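Local coordinates for protein transcriptional regulator, GntR family (Ralstonia eutropha, PDB 3IHU) that probably binds DNA and regulates transcription, as a GntR-family protein with a winged-helix DNA-binding domain and an all-helical FCD domain, at residues A17-T20 with V21-I25. Residues are numbered along the deposited sequence; the frame is centred on the assembly and turned at random.
Sequences ASDT and VFFGI
Asp-19 and Phe-23, one helical turn apart, meet through both backbone and side chain. The backbone bond from Phe-23 N to Asp-19 O spans 2.8 Å and is nearly straight, at 170°. Beside it, Phe-22 N reaches Ser-18 O at 2.9 Å. The next bond, Gly-24 N to Thr-20 O at 3.0 Å, is more bent.

Among the side chains, Asp-19 and Phe-23 run side by side in the same direction. Both have CG anti to their own carbonyl carbon, which lays the aspartate along the ring: Asp-19 CB lies 3.9 Å from Phe-23 CD2. Farther out, Asp-19 CG is 4.0 Å from Phe-23 CE2. The carboxylate plane is turned steeply, 74°, against the ring. Phe-22 CD2 sits over the centre of the Phe-23 ring, while Phe-23 CZ lies in the plane of the Phe-22 ring, at its edge.

Thr-20 folds its hydroxyl back on the preceding turn. With chi1 at 80°, OG1 of Thr-20 donates to Ala-17 O over 2.9 Å, and that carbonyl also accepts from Thr-20 N.

This N-terminal part of helix 17-31 belongs to the winged-helix domain. Arg-62 of helix 53-65 holds one side of it, forming a salt bridge with Asp-19 OD1, a hydrogen bond with Ser-18 OG and a cation-pi contact with Phe-22. The apolar side, Val-21 and Ile-25, packs against Ala-59 and Leu-63 of helix 53-65 and Phe-49 of helix 42-49, joining the first helix to the helix-turn-helix pair.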
ATOM      1  N   ALA A  17      13.360   7.843  13.724  1.00 28.82           N
ATOM      2  CA  ALA A  17      13.512   8.945  12.766  1.00 28.70           C
ATOM      3  C   ALA A  17      13.570   8.414  11.322  1.00 28.56           C
ATOM      4  O   ALA A  17      13.036   9.050  10.396  1.00 29.46           O
ATOM      5  CB  ALA A  17      14.751   9.813  13.094  1.00 27.54           C
ATOM      6  N   SER A  18      14.198   7.247  11.142  1.00 28.56           N
ATOM      7  CA  SER A  18      14.339   6.580   9.829  1.00 28.70           C
ATOM      8  C   SER A  18      13.000   6.190   9.254  1.00 28.23           C
ATOM      9  O   SER A  18      12.764   6.312   8.026  1.00 28.13           O
ATOM     10  CB  SER A  18      15.210   5.317   9.980  1.00 29.35           C
ATOM     11  OG  SER A  18      15.256   4.528   8.801  1.00 32.99           O
ATOM     12  N   ASP A  19      12.123   5.698  10.130  1.00 27.35           N
ATOM     13  CA  ASP A  19      10.772   5.338   9.748  1.00 27.52           C
ATOM     14  C   ASP A  19       9.983   6.497   9.136  1.00 27.10           C
ATOM     15  O   ASP A  19       9.186   6.277   8.228  1.00 28.02           O
ATOM     16  CB  ASP A  19       9.980   4.807  10.951  1.00 27.58           C
ATOM     17  CG  ASP A  19      10.388   3.379  11.362  1.00 29.59           C
ATOM     18  OD1 ASP A  19      11.241   2.735  10.681  1.00 29.93           O
ATOM     19  OD2 ASP A  19       9.859   2.907  12.398  1.00 30.12           O
ATOM     20  N   THR A  20      10.198   7.709   9.617  1.00 26.41           N
ATOM     21  CA  THR A  20       9.417   8.843   9.159  1.00 26.08           C
ATOM     22  C   THR A  20       9.747   9.166   7.704  1.00 24.97           C
ATOM     23  O   THR A  20       8.873   9.557   6.947  1.00 24.55           O
ATOM     24  CB  THR A  20       9.620  10.132   9.999  1.00 26.67           C
ATOM     25  OG1 THR A  20      10.823  10.776   9.594  1.00 28.65           O
ATOM     26  CG2 THR A  20       9.629   9.882  11.520  1.00 26.00           C
ATOM     27  N   VAL A  21      10.999   8.977   7.303  1.00 23.81           N
ATOM     28  CA  VAL A  21      11.373   9.086   5.877  1.00 23.34           C
ATOM     29  C   VAL A  21      10.925   7.862   5.055  1.00 23.91           C
ATOM     30  O   VAL A  21      10.451   7.970   3.893  1.00 22.85           O
ATOM     31  CB  VAL A  21      12.890   9.286   5.738  1.00 23.05           C
ATOM     32  CG1 VAL A  21      13.272   9.452   4.295  1.00 22.69           C
ATOM     33  CG2 VAL A  21      13.349  10.487   6.589  1.00 22.01           C
ATOM     34  N   PHE A  22      11.112   6.686   5.622  1.00 23.87           N
ATOM     35  CA  PHE A  22      10.735   5.446   4.928  1.00 24.53           C
ATOM     36  C   PHE A  22       9.240   5.442   4.607  1.00 24.99           C
ATOM     37  O   PHE A  22       8.840   5.285   3.447  1.00 23.93           O
ATOM     38  CB  PHE A  22      11.085   4.250   5.791  1.00 24.64           C
ATOM     39  CG  PHE A  22      10.768   2.914   5.168  1.00 27.56           C
ATOM     40  CD1 PHE A  22      11.588   2.369   4.202  1.00 30.64           C
ATOM     41  CD2 PHE A  22       9.674   2.178   5.607  1.00 33.28           C
ATOM     42  CE1 PHE A  22      11.320   1.115   3.662  1.00 32.25           C
ATOM     43  CE2 PHE A  22       9.402   0.918   5.053  1.00 34.27           C
ATOM     44  CZ  PHE A  22      10.229   0.406   4.085  1.00 32.79           C
ATOM     45  N   PHE A  23       8.425   5.685   5.618  1.00 25.51           N
ATOM     46  CA  PHE A  23       6.985   5.702   5.417  1.00 26.92           C
ATOM     47  C   PHE A  23       6.489   6.979   4.735  1.00 26.03           C
ATOM     48  O   PHE A  23       5.516   6.933   3.967  1.00 27.20           O
ATOM     49  CB  PHE A  23       6.267   5.422   6.732  1.00 26.92           C
ATOM     50  CG  PHE A  23       6.477   4.016   7.219  1.00 31.04           C
ATOM     51  CD1 PHE A  23       5.918   2.931   6.518  1.00 35.14           C
ATOM     52  CD2 PHE A  23       7.230   3.757   8.354  1.00 34.89           C
ATOM     53  CE1 PHE A  23       6.111   1.612   6.957  1.00 35.36           C
ATOM     54  CE2 PHE A  23       7.437   2.445   8.788  1.00 36.27           C
ATOM     55  CZ  PHE A  23       6.873   1.375   8.091  1.00 36.65           C
ATOM     56  N   GLY A  24       7.159   8.099   4.994  1.00 25.28           N
ATOM     57  CA  GLY A  24       6.850   9.349   4.333  1.00 23.87           C
ATOM     58  C   GLY A  24       6.979   9.325   2.823  1.00 23.23           C
ATOM     59  O   GLY A  24       6.146   9.924   2.111  1.00 21.44           O
ATOM     60  N   ILE A  25       8.013   8.647   2.304  1.00 22.46           N
ATOM     61  CA  ILE A  25       8.194   8.606   0.858  1.00 22.87           C
ATOM     62  C   ILE A  25       7.190   7.621   0.252  1.00 24.42           C
ATOM     63  O   ILE A  25       6.626   7.852  -0.800  1.00 23.26           O
ATOM     64  CB  ILE A  25       9.632   8.285   0.472  1.00 23.30           C
ATOM     65  CG1 ILE A  25      10.524   9.517   0.740  1.00 21.05           C
ATOM     66  CG2 ILE A  25       9.710   7.864  -0.987  1.00 23.14           C
ATOM     67  CD1 ILE A  25      12.012   9.188   0.738  1.00 22.67           C
TER